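Local coordinates for pesticidal crystal protein Cry4Aa (Bacillus thuringiensis, PDB 2C9K), which promotes colloid-osmotic lysis of insect midgut epithelial cells after binding to them, killing mosquito larvae as a three-domain pore-forming toxin, at residues Pro35-Ala40 against Asn45-Phe50; Asp49-Thr54 against Thr65-Ala70; Ser82-His87 against Leu154-Lys159; Leu207-Pro212 against Gly218-Asn223. All blocks are in the same frame, centred on the assembly; numbering follows the deposited sequence.

Contact 1 of 4, residues Pro35-Ala40 against Asn45-Phe50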
loop_
_atom_site.group_PDB
_atom_site.type_symbol
_atom_site.label_atom_id
_atom_site.label_comp_id
_atom_site.label_asym_id
_atom_site.label_seq_id
_atom_site.Cartn_x
_atom_site.Cartn_y
_atom_site.Cartn_z
ATOM N N PRO A 35 6.193 -21.751 2.023
ATOM C CA PRO A 35 6.055 -22.258 0.650
ATOM C C PRO A 35 6.231 -21.157 -0.407
ATOM O O PRO A 35 6.714 -21.408 -1.513
ATOM C CB PRO A 35 4.637 -22.831 0.632
ATOM C CG PRO A 35 4.425 -23.261 2.044
ATOM C CD PRO A 35 5.022 -22.122 2.838
ATOM N N VAL A 36 5.823 -19.941 -0.057
ATOM C CA VAL A 36 5.916 -18.799 -0.956
ATOM C C VAL A 36 7.333 -18.225 -1.022
ATOM O O VAL A 36 7.775 -17.759 -2.079
ATOM C CB VAL A 36 4.943 -17.679 -0.516
ATOM C CG1 VAL A 36 5.171 -16.431 -1.348
ATOM C CG2 VAL A 36 3.505 -18.153 -0.662
ATOM N N LEU A 37 8.041 -18.269 0.102
ATOM C CA LEU A 37 9.402 -17.745 0.180
ATOM C C LEU A 37 10.498 -18.811 0.023
ATOM O O LEU A 37 11.676 -18.480 -0.155
ATOM C CB LEU A 37 9.592 -17.005 1.509
ATOM C CG LEU A 37 8.729 -15.759 1.708
ATOM C CD1 LEU A 37 8.832 -15.291 3.139
ATOM C CD2 LEU A 37 9.180 -14.674 0.752
ATOM N N PHE A 38 10.113 -20.083 0.095
ATOM C CA PHE A 38 11.071 -21.172 -0.047
ATOM C C PHE A 38 10.470 -22.375 -0.769
ATOM O O PHE A 38 10.272 -23.429 -0.167
ATOM C CB PHE A 38 11.574 -21.624 1.322
ATOM C CG PHE A 38 12.015 -20.501 2.212
ATOM C CD1 PHE A 38 11.125 -19.914 3.103
ATOM C CD2 PHE A 38 13.330 -20.039 2.173
ATOM C CE1 PHE A 38 11.532 -18.889 3.945
ATOM C CE2 PHE A 38 13.755 -19.010 3.015
ATOM C CZ PHE A 38 12.857 -18.434 3.902
ATOM N N PRO A 39 10.168 -22.233 -2.069
ATOM C CA PRO A 39 9.589 -23.318 -2.873
ATOM C C PRO A 39 10.561 -24.480 -3.149
ATOM O O PRO A 39 10.142 -25.605 -3.433
ATOM C CB PRO A 39 9.144 -22.598 -4.148
ATOM C CG PRO A 39 10.133 -21.487 -4.267
ATOM C CD PRO A 39 10.233 -20.984 -2.849
ATOM N N ALA A 40 11.857 -24.198 -3.059
ATOM C CA ALA A 40 12.888 -25.208 -3.269
ATOM C C ALA A 40 13.747 -25.272 -2.006
ATOM O O ALA A 40 14.971 -25.401 -2.073
ATOM C CB ALA A 40 13.748 -24.844 -4.471
ATOM N N ASN A 45 15.701 -19.572 -5.154
ATOM C CA ASN A 45 16.283 -18.401 -5.801
ATOM C C ASN A 45 15.380 -17.188 -5.616
ATOM O O ASN A 45 15.430 -16.239 -6.397
ATOM C CB ASN A 45 16.491 -18.665 -7.288
ATOM C CG ASN A 45 17.395 -19.847 -7.541
ATOM O OD1 ASN A 45 18.528 -19.894 -7.059
ATOM N ND2 ASN A 45 16.900 -20.814 -8.301
ATOM N N THR A 46 14.561 -17.233 -4.570
ATOM C CA THR A 46 13.635 -16.153 -4.268
ATOM C C THR A 46 14.363 -14.822 -4.065
ATOM O O THR A 46 14.010 -13.819 -4.692
ATOM C CB THR A 46 12.792 -16.487 -3.010
ATOM O OG1 THR A 46 12.069 -17.704 -3.230
ATOM C CG2 THR A 46 11.789 -15.379 -2.722
ATOM N N TRP A 47 15.380 -14.819 -3.205
ATOM C CA TRP A 47 16.153 -13.610 -2.928
ATOM C C TRP A 47 16.916 -13.123 -4.162
ATOM O O TRP A 47 17.088 -11.921 -4.361
ATOM C CB TRP A 47 17.122 -13.869 -1.774
ATOM C CG TRP A 47 16.465 -14.571 -0.637
ATOM C CD1 TRP A 47 16.914 -15.685 -0.004
ATOM C CD2 TRP A 47 15.200 -14.255 -0.045
ATOM N NE1 TRP A 47 16.007 -16.094 0.941
ATOM C CE2 TRP A 47 14.945 -15.234 0.939
ATOM C CE3 TRP A 47 14.254 -13.240 -0.252
ATOM C CZ2 TRP A 47 13.782 -15.231 1.718
ATOM C CZ3 TRP A 47 13.093 -13.236 0.526
ATOM C CH2 TRP A 47 12.871 -14.229 1.497
ATOM N N SER A 48 17.380 -14.054 -4.991
ATOM C CA SER A 48 18.086 -13.672 -6.208
ATOM C C SER A 48 17.090 -12.937 -7.085
ATOM O O SER A 48 17.367 -11.838 -7.560
ATOM C CB SER A 48 18.602 -14.900 -6.950
ATOM O OG SER A 48 19.618 -15.541 -6.210
ATOM N N ASP A 49 15.925 -13.545 -7.292
ATOM C CA ASP A 49 14.891 -12.926 -8.104
ATOM C C ASP A 49 14.541 -11.548 -7.558
ATOM O O ASP A 49 14.394 -10.591 -8.320
ATOM C CB ASP A 49 13.642 -13.796 -8.138
ATOM C CG ASP A 49 13.888 -15.127 -8.803
ATOM O OD1 ASP A 49 14.741 -15.186 -9.715
ATOM O OD2 ASP A 49 13.222 -16.115 -8.428
ATOM N N PHE A 50 14.411 -11.443 -6.239
ATOM C CA PHE A 50 14.086 -10.160 -5.632
ATOM C C PHE A 50 15.190 -9.148 -5.919
ATOM O O PHE A 50 14.915 -8.015 -6.299
ATOM C CB PHE A 50 13.893 -10.299 -4.112
ATOM C CG PHE A 50 12.585 -10.940 -3.706
ATOM C CD1 PHE A 50 12.174 -10.908 -2.377
ATOM C CD2 PHE A 50 11.781 -11.593 -4.641
ATOM C CE1 PHE A 50 10.988 -11.515 -1.979
ATOM C CE2 PHE A 50 10.589 -12.209 -4.258
ATOM C CZ PHE A 50 10.191 -12.171 -2.923
#

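Contact 2 of 4, residues Asp49-Thr54 against Thr65-Ala70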
loop_
_atom_site.group_PDB
_atom_site.type_symbol
_atom_site.label_atom_id
_atom_site.label_comp_id
_atom_site.label_asym_id
_atom_site.label_seq_id
_atom_site.Cartn_x
_atom_site.Cartn_y
_atom_site.Cartn_z
ATOM N N ASP A 49 15.925 -13.545 -7.292
ATOM C CA ASP A 49 14.891 -12.926 -8.104
ATOM C C ASP A 49 14.541 -11.548 -7.558
ATOM O O ASP A 49 14.394 -10.591 -8.320
ATOM C CB ASP A 49 13.642 -13.796 -8.138
ATOM C CG ASP A 49 13.888 -15.127 -8.803
ATOM O OD1 ASP A 49 14.741 -15.186 -9.715
ATOM O OD2 ASP A 49 13.222 -16.115 -8.428
ATOM N N PHE A 50 14.411 -11.443 -6.239
ATOM C CA PHE A 50 14.086 -10.160 -5.632
ATOM C C PHE A 50 15.190 -9.148 -5.919
ATOM O O PHE A 50 14.915 -8.015 -6.299
ATOM C CB PHE A 50 13.893 -10.299 -4.112
ATOM C CG PHE A 50 12.585 -10.940 -3.706
ATOM C CD1 PHE A 50 12.174 -10.908 -2.377
ATOM C CD2 PHE A 50 11.781 -11.593 -4.641
ATOM C CE1 PHE A 50 10.988 -11.515 -1.979
ATOM C CE2 PHE A 50 10.589 -12.209 -4.258
ATOM C CZ PHE A 50 10.191 -12.171 -2.923
ATOM N N ILE A 51 16.440 -9.564 -5.749
ATOM C CA ILE A 51 17.576 -8.676 -5.981
ATOM C C ILE A 51 17.797 -8.376 -7.463
ATOM O O ILE A 51 18.011 -7.228 -7.851
ATOM C CB ILE A 51 18.879 -9.258 -5.385
ATOM C CG1 ILE A 51 18.698 -9.516 -3.893
ATOM C CG2 ILE A 51 20.024 -8.281 -5.584
ATOM C CD1 ILE A 51 19.936 -10.046 -3.233
ATOM N N THR A 52 17.745 -9.407 -8.291
ATOM C CA THR A 52 17.942 -9.214 -9.713
ATOM C C THR A 52 16.893 -8.270 -10.282
ATOM O O THR A 52 17.215 -7.364 -11.047
ATOM C CB THR A 52 17.879 -10.550 -10.451
ATOM O OG1 THR A 52 18.917 -11.403 -9.956
ATOM C CG2 THR A 52 18.060 -10.351 -11.943
ATOM N N GLN A 53 15.638 -8.473 -9.895
ATOM C CA GLN A 53 14.562 -7.628 -10.398
ATOM C C GLN A 53 14.751 -6.170 -9.994
ATOM O O GLN A 53 14.526 -5.263 -10.796
ATOM C CB GLN A 53 13.191 -8.127 -9.919
ATOM C CG GLN A 53 12.028 -7.428 -10.630
ATOM C CD GLN A 53 10.663 -7.949 -10.224
ATOM O OE1 GLN A 53 9.644 -7.530 -10.772
ATOM N NE2 GLN A 53 10.634 -8.860 -9.258
ATOM N N THR A 54 15.160 -5.939 -8.755
ATOM C CA THR A 54 15.382 -4.578 -8.303
ATOM C C THR A 54 16.521 -3.954 -9.103
ATOM O O THR A 54 16.402 -2.836 -9.611
ATOM C CB THR A 54 15.730 -4.550 -6.809
ATOM O OG1 THR A 54 14.561 -4.873 -6.054
ATOM C CG2 THR A 54 16.240 -3.177 -6.395
ATOM N N THR A 65 28.385 -12.061 -7.241
ATOM C CA THR A 65 28.766 -12.863 -6.080
ATOM C C THR A 65 28.070 -12.307 -4.839
ATOM O O THR A 65 27.816 -13.030 -3.880
ATOM C CB THR A 65 30.293 -12.847 -5.851
ATOM O OG1 THR A 65 30.743 -11.498 -5.690
ATOM C CG2 THR A 65 31.008 -13.468 -7.024
ATOM N N TYR A 66 27.763 -11.013 -4.870
ATOM C CA TYR A 66 27.081 -10.358 -3.760
ATOM C C TYR A 66 25.622 -10.798 -3.701
ATOM O O TYR A 66 25.038 -10.919 -2.623
ATOM C CB TYR A 66 27.132 -8.839 -3.927
ATOM C CG TYR A 66 28.470 -8.217 -3.611
ATOM C CD1 TYR A 66 28.908 -8.088 -2.294
ATOM C CD2 TYR A 66 29.291 -7.737 -4.633
ATOM C CE1 TYR A 66 30.132 -7.493 -2.005
ATOM C CE2 TYR A 66 30.514 -7.143 -4.355
ATOM C CZ TYR A 66 30.928 -7.023 -3.042
ATOM O OH TYR A 66 32.136 -6.430 -2.776
ATOM N N ILE A 67 25.046 -11.035 -4.874
ATOM C CA ILE A 67 23.662 -11.455 -4.981
ATOM C C ILE A 67 23.475 -12.886 -4.495
ATOM O O ILE A 67 22.590 -13.165 -3.690
ATOM C CB ILE A 67 23.181 -11.334 -6.436
ATOM C CG1 ILE A 67 23.312 -9.879 -6.884
ATOM C CG2 ILE A 67 21.742 -11.804 -6.559
ATOM C CD1 ILE A 67 22.892 -9.632 -8.308
ATOM N N SER A 68 24.314 -13.790 -4.983
ATOM C CA SER A 68 24.229 -15.192 -4.582
ATOM C C SER A 68 24.608 -15.363 -3.114
ATOM O O SER A 68 24.150 -16.294 -2.452
ATOM C CB SER A 68 25.144 -16.060 -5.449
ATOM O OG SER A 68 26.494 -15.646 -5.336
ATOM N N ASN A 69 25.447 -14.472 -2.602
ATOM C CA ASN A 69 25.830 -14.573 -1.205
ATOM C C ASN A 69 24.615 -14.237 -0.370
ATOM O O ASN A 69 24.312 -14.923 0.606
ATOM C CB ASN A 69 26.959 -13.607 -0.861
ATOM C CG ASN A 69 27.282 -13.615 0.618
ATOM O OD1 ASN A 69 26.928 -12.689 1.351
ATOM N ND2 ASN A 69 27.937 -14.675 1.072
ATOM N N ALA A 70 23.921 -13.176 -0.764
ATOM C CA ALA A 70 22.722 -12.743 -0.059
ATOM C C ALA A 70 21.691 -13.860 -0.096
ATOM O O ALA A 70 21.036 -14.147 0.901
ATOM C CB ALA A 70 22.153 -11.477 -0.712
#

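Contact 3 of 4, residues Ser82-His87 against Leu154-Lys159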
loop_
_atom_site.group_PDB
_atom_site.type_symbol
_atom_site.label_atom_id
_atom_site.label_comp_id
_atom_site.label_asym_id
_atom_site.label_seq_id
_atom_site.Cartn_x
_atom_site.Cartn_y
_atom_site.Cartn_z
ATOM N N SER A 82 11.360 -23.689 9.682
ATOM C CA SER A 82 10.694 -24.981 9.559
ATOM C C SER A 82 10.639 -25.738 10.884
ATOM O O SER A 82 9.590 -26.252 11.271
ATOM C CB SER A 82 11.405 -25.836 8.513
ATOM O OG SER A 82 11.335 -25.232 7.234
ATOM N N THR A 83 11.774 -25.809 11.576
ATOM C CA THR A 83 11.848 -26.500 12.859
ATOM C C THR A 83 10.936 -25.813 13.872
ATOM O O THR A 83 10.174 -26.467 14.585
ATOM C CB THR A 83 13.291 -26.506 13.407
ATOM O OG1 THR A 83 14.161 -27.146 12.465
ATOM C CG2 THR A 83 13.352 -27.249 14.732
ATOM N N TYR A 84 11.027 -24.491 13.933
ATOM C CA TYR A 84 10.201 -23.707 14.840
ATOM C C TYR A 84 8.731 -23.970 14.541
ATOM O O TYR A 84 7.924 -24.190 15.447
ATOM C CB TYR A 84 10.479 -22.217 14.651
ATOM C CG TYR A 84 9.416 -21.323 15.250
ATOM C CD1 TYR A 84 9.424 -21.014 16.604
ATOM C CD2 TYR A 84 8.380 -20.815 14.464
ATOM C CE1 TYR A 84 8.435 -20.226 17.164
ATOM C CE2 TYR A 84 7.384 -20.028 15.016
ATOM C CZ TYR A 84 7.419 -19.736 16.366
ATOM O OH TYR A 84 6.442 -18.957 16.929
ATOM N N HIS A 85 8.393 -23.929 13.256
ATOM C CA HIS A 85 7.024 -24.146 12.816
ATOM C C HIS A 85 6.480 -25.508 13.241
ATOM O O HIS A 85 5.314 -25.619 13.617
ATOM C CB HIS A 85 6.934 -24.002 11.295
ATOM C CG HIS A 85 5.544 -24.139 10.757
ATOM N ND1 HIS A 85 4.490 -23.382 11.219
ATOM C CD2 HIS A 85 5.041 -24.929 9.780
ATOM C CE1 HIS A 85 3.398 -23.698 10.548
ATOM N NE2 HIS A 85 3.705 -24.633 9.668
ATOM N N ASN A 86 7.323 -26.537 13.186
ATOM C CA ASN A 86 6.899 -27.883 13.568
ATOM C C ASN A 86 6.620 -27.991 15.062
ATOM O O ASN A 86 5.522 -28.375 15.461
ATOM C CB ASN A 86 7.952 -28.926 13.172
ATOM C CG ASN A 86 8.075 -29.091 11.670
ATOM O OD1 ASN A 86 7.079 -29.079 10.948
ATOM N ND2 ASN A 86 9.300 -29.266 11.196
ATOM N N HIS A 87 7.609 -27.651 15.882
ATOM C CA HIS A 87 7.450 -27.720 17.332
ATOM C C HIS A 87 6.201 -26.974 17.789
ATOM O O HIS A 87 5.566 -27.341 18.783
ATOM C CB HIS A 87 8.689 -27.143 18.019
ATOM C CG HIS A 87 9.953 -27.869 17.680
ATOM N ND1 HIS A 87 10.098 -29.228 17.856
ATOM C CD2 HIS A 87 11.125 -27.429 17.168
ATOM C CE1 HIS A 87 11.306 -29.594 17.467
ATOM N NE2 HIS A 87 11.950 -28.521 17.045
ATOM N N LEU A 154 8.437 -13.092 17.233
ATOM C CA LEU A 154 8.450 -12.312 18.460
ATOM C C LEU A 154 7.011 -12.008 18.895
ATOM O O LEU A 154 6.665 -12.150 20.068
ATOM C CB LEU A 154 9.229 -11.018 18.251
ATOM C CG LEU A 154 10.732 -11.226 18.088
ATOM C CD1 LEU A 154 11.408 -9.923 17.681
ATOM C CD2 LEU A 154 11.302 -11.740 19.402
ATOM N N ASN A 155 6.175 -11.594 17.949
ATOM C CA ASN A 155 4.779 -11.291 18.248
ATOM C C ASN A 155 4.160 -12.553 18.809
ATOM O O ASN A 155 3.360 -12.505 19.739
ATOM C CB ASN A 155 4.034 -10.854 16.969
ATOM C CG ASN A 155 2.523 -10.722 17.174
ATOM O OD1 ASN A 155 1.781 -11.697 17.073
ATOM N ND2 ASN A 155 2.070 -9.511 17.469
ATOM N N GLN A 156 4.556 -13.686 18.242
ATOM C CA GLN A 156 4.041 -14.981 18.671
ATOM C C GLN A 156 4.547 -15.318 20.078
ATOM O O GLN A 156 3.776 -15.734 20.945
ATOM C CB GLN A 156 4.463 -16.064 17.671
ATOM C CG GLN A 156 3.753 -17.390 17.856
ATOM C CD GLN A 156 4.076 -18.055 19.192
ATOM O OE1 GLN A 156 5.176 -18.586 19.389
ATOM N NE2 GLN A 156 3.122 -18.016 20.118
ATOM N N ALA A 157 5.846 -15.121 20.291
ATOM C CA ALA A 157 6.483 -15.385 21.574
ATOM C C ALA A 157 5.773 -14.621 22.672
ATOM O O ALA A 157 5.467 -15.175 23.724
ATOM C CB ALA A 157 7.950 -14.976 21.526
ATOM N N VAL A 158 5.520 -13.340 22.433
ATOM C CA VAL A 158 4.833 -12.523 23.416
ATOM C C VAL A 158 3.474 -13.127 23.737
ATOM O O VAL A 158 3.113 -13.273 24.899
ATOM C CB VAL A 158 4.641 -11.091 22.906
ATOM C CG1 VAL A 158 3.701 -10.336 23.818
ATOM C CG2 VAL A 158 5.981 -10.386 22.853
ATOM N N LYS A 159 2.723 -13.481 22.702
ATOM C CA LYS A 159 1.401 -14.073 22.888
ATOM C C LYS A 159 1.510 -15.400 23.623
ATOM O O LYS A 159 0.773 -15.653 24.574
ATOM C CB LYS A 159 0.717 -14.310 21.537
ATOM C CG LYS A 159 0.337 -13.048 20.784
ATOM C CD LYS A 159 -0.355 -13.419 19.480
ATOM C CE LYS A 159 -0.700 -12.205 18.637
ATOM N NZ LYS A 159 -1.261 -12.637 17.327
#

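Contact 4 of 4, residues Leu207-Pro212 against Gly218-Asn223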
loop_
_atom_site.group_PDB
_atom_site.type_symbol
_atom_site.label_atom_id
_atom_site.label_comp_id
_atom_site.label_asym_id
_atom_site.label_seq_id
_atom_site.Cartn_x
_atom_site.Cartn_y
_atom_site.Cartn_z
ATOM N N LEU A 207 18.558 7.769 -5.163
ATOM C CA LEU A 207 19.598 7.313 -6.070
ATOM C C LEU A 207 19.103 7.577 -7.490
ATOM O O LEU A 207 19.752 8.264 -8.279
ATOM C CB LEU A 207 19.853 5.816 -5.881
ATOM C CG LEU A 207 20.804 5.165 -6.887
ATOM C CD1 LEU A 207 22.169 5.828 -6.797
ATOM C CD2 LEU A 207 20.900 3.669 -6.617
ATOM N N ILE A 208 17.934 7.037 -7.808
ATOM C CA ILE A 208 17.362 7.216 -9.133
ATOM C C ILE A 208 17.188 8.684 -9.491
ATOM O O ILE A 208 17.612 9.122 -10.554
ATOM C CB ILE A 208 15.989 6.514 -9.247
ATOM C CG1 ILE A 208 16.160 5.007 -9.016
ATOM C CG2 ILE A 208 15.377 6.790 -10.607
ATOM C CD1 ILE A 208 14.887 4.216 -9.115
ATOM N N LYS A 209 16.572 9.444 -8.594
ATOM C CA LYS A 209 16.309 10.860 -8.831
ATOM C C LYS A 209 17.576 11.689 -8.897
ATOM O O LYS A 209 17.531 12.894 -9.143
ATOM C CB LYS A 209 15.397 11.399 -7.730
ATOM C CG LYS A 209 14.766 12.745 -8.029
ATOM C CD LYS A 209 13.815 13.134 -6.906
ATOM C CE LYS A 209 13.095 14.438 -7.187
ATOM N NZ LYS A 209 12.148 14.778 -6.084
ATOM N N THR A 210 18.710 11.034 -8.694
ATOM C CA THR A 210 20.000 11.708 -8.704
ATOM C C THR A 210 20.885 11.269 -9.865
ATOM O O THR A 210 21.813 11.972 -10.242
ATOM C CB THR A 210 20.724 11.452 -7.356
ATOM O OG1 THR A 210 20.482 12.554 -6.467
ATOM C CG2 THR A 210 22.214 11.234 -7.557
ATOM N N THR A 211 20.579 10.117 -10.445
ATOM C CA THR A 211 21.363 9.564 -11.545
ATOM C C THR A 211 20.901 9.911 -12.961
ATOM O O THR A 211 19.833 9.487 -13.389
ATOM C CB THR A 211 21.396 8.039 -11.440
ATOM O OG1 THR A 211 22.015 7.665 -10.201
ATOM C CG2 THR A 211 22.149 7.435 -12.613
ATOM N N PRO A 212 21.712 10.675 -13.712
ATOM C CA PRO A 212 21.332 11.035 -15.081
ATOM C C PRO A 212 21.206 9.733 -15.861
ATOM O O PRO A 212 21.949 8.786 -15.610
ATOM C CB PRO A 212 22.515 11.863 -15.569
ATOM C CG PRO A 212 23.060 12.454 -14.327
ATOM C CD PRO A 212 22.993 11.304 -13.353
ATOM N N GLY A 218 20.910 12.343 -20.241
ATOM C CA GLY A 218 21.195 12.996 -18.980
ATOM C C GLY A 218 20.018 13.286 -18.069
ATOM O O GLY A 218 20.198 13.480 -16.866
ATOM N N ASN A 219 18.810 13.313 -18.610
ATOM C CA ASN A 219 17.668 13.630 -17.772
ATOM C C ASN A 219 17.469 12.590 -16.681
ATOM O O ASN A 219 17.928 11.456 -16.810
ATOM C CB ASN A 219 16.396 13.755 -18.621
ATOM C CG ASN A 219 15.278 14.481 -17.887
ATOM O OD1 ASN A 219 15.487 15.021 -16.807
ATOM N ND2 ASN A 219 14.089 14.505 -18.479
ATOM N N ILE A 220 16.828 12.994 -15.590
ATOM C CA ILE A 220 16.525 12.060 -14.519
ATOM C C ILE A 220 15.436 11.225 -15.164
ATOM O O ILE A 220 14.618 11.770 -15.907
ATOM C CB ILE A 220 15.917 12.769 -13.294
ATOM C CG1 ILE A 220 16.891 13.819 -12.762
ATOM C CG2 ILE A 220 15.576 11.742 -12.212
ATOM C CD1 ILE A 220 18.224 13.250 -12.315
ATOM N N ASN A 221 15.416 9.919 -14.908
ATOM C CA ASN A 221 14.389 9.070 -15.508
ATOM C C ASN A 221 13.190 8.826 -14.590
ATOM O O ASN A 221 13.246 7.985 -13.686
ATOM C CB ASN A 221 14.974 7.728 -15.923
ATOM C CG ASN A 221 14.021 6.937 -16.789
ATOM O OD1 ASN A 221 12.834 6.840 -16.486
ATOM N ND2 ASN A 221 14.534 6.367 -17.872
ATOM N N TRP A 222 12.104 9.554 -14.844
ATOM C CA TRP A 222 10.877 9.442 -14.058
ATOM C C TRP A 222 10.214 8.054 -14.066
ATOM O O TRP A 222 9.693 7.610 -13.043
ATOM C CB TRP A 222 9.854 10.479 -14.533
ATOM C CG TRP A 222 8.547 10.373 -13.828
ATOM C CD1 TRP A 222 8.205 10.942 -12.636
ATOM C CD2 TRP A 222 7.429 9.592 -14.233
ATOM N NE1 TRP A 222 6.940 10.560 -12.272
ATOM C CE2 TRP A 222 6.439 9.729 -13.237
ATOM C CE3 TRP A 222 7.166 8.780 -15.342
ATOM C CZ2 TRP A 222 5.208 9.086 -13.317
ATOM C CZ3 TRP A 222 5.941 8.143 -15.418
ATOM C CH2 TRP A 222 4.978 8.303 -14.411
ATOM N N ASN A 223 10.223 7.372 -15.209
ATOM C CA ASN A 223 9.599 6.050 -15.292
ATOM C C ASN A 223 10.336 5.057 -14.404
ATOM O O ASN A 223 9.740 4.153 -13.817
ATOM C CB ASN A 223 9.588 5.530 -16.734
ATOM C CG ASN A 223 8.639 4.355 -16.918
ATOM O OD1 ASN A 223 8.643 3.694 -17.950
ATOM N ND2 ASN A 223 7.811 4.097 -15.910
HETATM O O HOH W 1 17.153 9.252 -13.039
#

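Contact 1 of 4, residues Pro35-Ala40 against Asn45-Phe50
The rings of F38 and W47 meet as an offset edge-to-face pair, with the indole edge turned toward the phenyl. Centroids of the F38 ring and the six-membered ring of W47 lie 5.9 Å apart, and the planes stand at 78°. W47 CZ2 makes the approach, 4.0 Å from F38 CZ. L37 adds a methyl to the same indole: its CD2 reaches W47 CH2 at 3.8 Å, the two side chains crossing at about a right angle. One face of W47 carries T46 CG2 near its rim, and the same methyl lies 3.6 Å above the plane of the F50 ring, again off centre, so one methyl touches a face of both aromatic side chains. The hydroxyl of T46 serves a different partner. A chi1 of -59° sets OG1 beside the backbone N of T46, from where it donates to L37 O at 3.2 Å. The donor stands well above the carbonyl plane, 69° out of it, with P39 CD beside it. The bond reaches a carbonyl at the end of helix 29-37, just before F38 leaves helical geometry. L37, W47 and F50 all also touch helix 140-164. This short helix-loop-helix corner in the N-terminal helical bundle is consistent with the broken second helix of three-domain Cry toxins.

Contact 2 of 4, residues Asp49-Thr54 against Thr65-Ala70
I51 packs on I67 and A70, with T52 near I67, across an alpha-alpha hairpin in which helices 46-58 and 64-74 follow each other in the chain and run roughly antiparallel. The axes of the two short segments come within 9.9 Å, and their directions differ by 147°. Before I51 in sequence, F50 turns away from the second segment, toward S141, S142 and Q145 of helix 140-164 and the ring of Y6. I51 carries most of the contact, though it also reaches S142, and its two branches divide the work. I51 CG2 lies 3.9 Å from I67 CG1, while I51 CB is 4.0 Å from I67 CG2; the two isoleucines lie side by side, running opposite ways. The other branch, extended through chi2 of -178°, brings I51 CD1 to within 3.6 Å of A70 CB. A small residue at this point of the second helix meets the outstretched methyl, and Y135 of helix 129-137 touches A70 too. T52 OG1 comes only to 4.4 Å from I67 CG2; the hydroxyl is bonded to S48 O one turn back. No hydrogen bond joins the segments. T54 likewise turns its hydroxyl to its own helix: T54 OG1 donates to F50 O at 3.2 Å, tilted 23° from the carbonyl plane, while T54 N reaches the same oxygen from the opposite face.

Contact 3 of 4, residues Ser82-His87 against Leu154-Lys159
The backbones carrying Y84 and Q156 are helical throughout and stay well apart: the nearest CA atoms, those of Y84 and A157, are 11.3 Å from each other. Segment 82-87 belongs to helix 77-89 and segment 154-159 to helix 140-164, and two long side chains span the gap between them. Y84 starts toward the partner and carries its phenol straight out from its helix. Q156 also points across; its chi1 of -168° places CG 3.2 Å and CB 3.6 Å from Y84 OH, so the aliphatic part of the glutamine packs against the hydroxyl. A bend at chi2 (-64°) then turns the amide so that OE1 comes up beside the phenol oxygen. Y84 OH donates to Q156 OE1 at 2.8 Å, in the carbonyl plane and on a lone pair. Seen from the tyrosine, the acceptor lies at the ring edge, close to the ring plane. Ring and amide planes are 33° apart. Both residues are buried, and this bond satisfies the phenol hydroxyl away from solvent. Alongside the bridge, the Y84 ring rests on I107 and V110 of helix 103-123, and A26 of a loop touches it as well. Farther round helix 140-164, L154 and V158 pack on L186 of helix 183-208. Helix 140-164 corresponds to the central helix of the N-terminal bundle, as in other three-domain Cry toxins, and the Y84-Q156 bond joins the surrounding helix 77-89 to it.

Contact 4 of 4, residues Leu207-Pro212 against Gly218-Asn223
I220 lays its side chain against the backbone of I208 and K209, and its two branches reach different parts of that turn. CG2 rests 3.6 Å from K209 CA and 3.7 Å from I208 O. The other branch bends at chi2 (-60°), bringing I220 CD1 to 3.3 Å from K209 O. In return I208 points its CG2 at N221 O, 3.9 Å away; the two isoleucine side chains do not touch. P212 lies by G218 at the other end, its CB nearest G218 O. No direct hydrogen bond crosses; a modelled water instead donates to I208 O and T211 O and accepts from N221 N. The type I turn from I208 to T211 is closed by T211 N to I208 O at 3.1 Å. Separately, T211 OG1 bonds back to the end of helix 183-208, donating to L207 O at 3.0 Å from above the carbonyl plane, while T210 N reaches L207 O from the opposite face. N221 caps the next helix through T224 N, its amide NH2 held by D213, while I220 and K209 also touch F279. Such a compact, capped loop between successive helices is the helix-loop-helix link of an antiparallel bundle, here joining helices 183-208 and 222-240 of the N-terminal domain.

All four contacts belong to the N-terminal helical domain. Contacts 1 and 2 are continuous: they share D49 and F50 on helix 46-58, their centres lie 11 Å apart, and S48 CA meets I67 CG2 at 4.1 Å. Contact 3 is centred 21 Å from contact 1; helix 140-164 forms one side of contact 3 and, through its early turns, flanks contacts 1 and 2, receiving L37, W47, F50 and I51. Contact 4 is far from contact 3, 43 Å between centres, but nearer contact 2, with centres 22 Å and nearest atoms about 7 Å apart. On the second segment of contact 2, Y66 touches P126, which follows C125 of the C125-C132 disulfide.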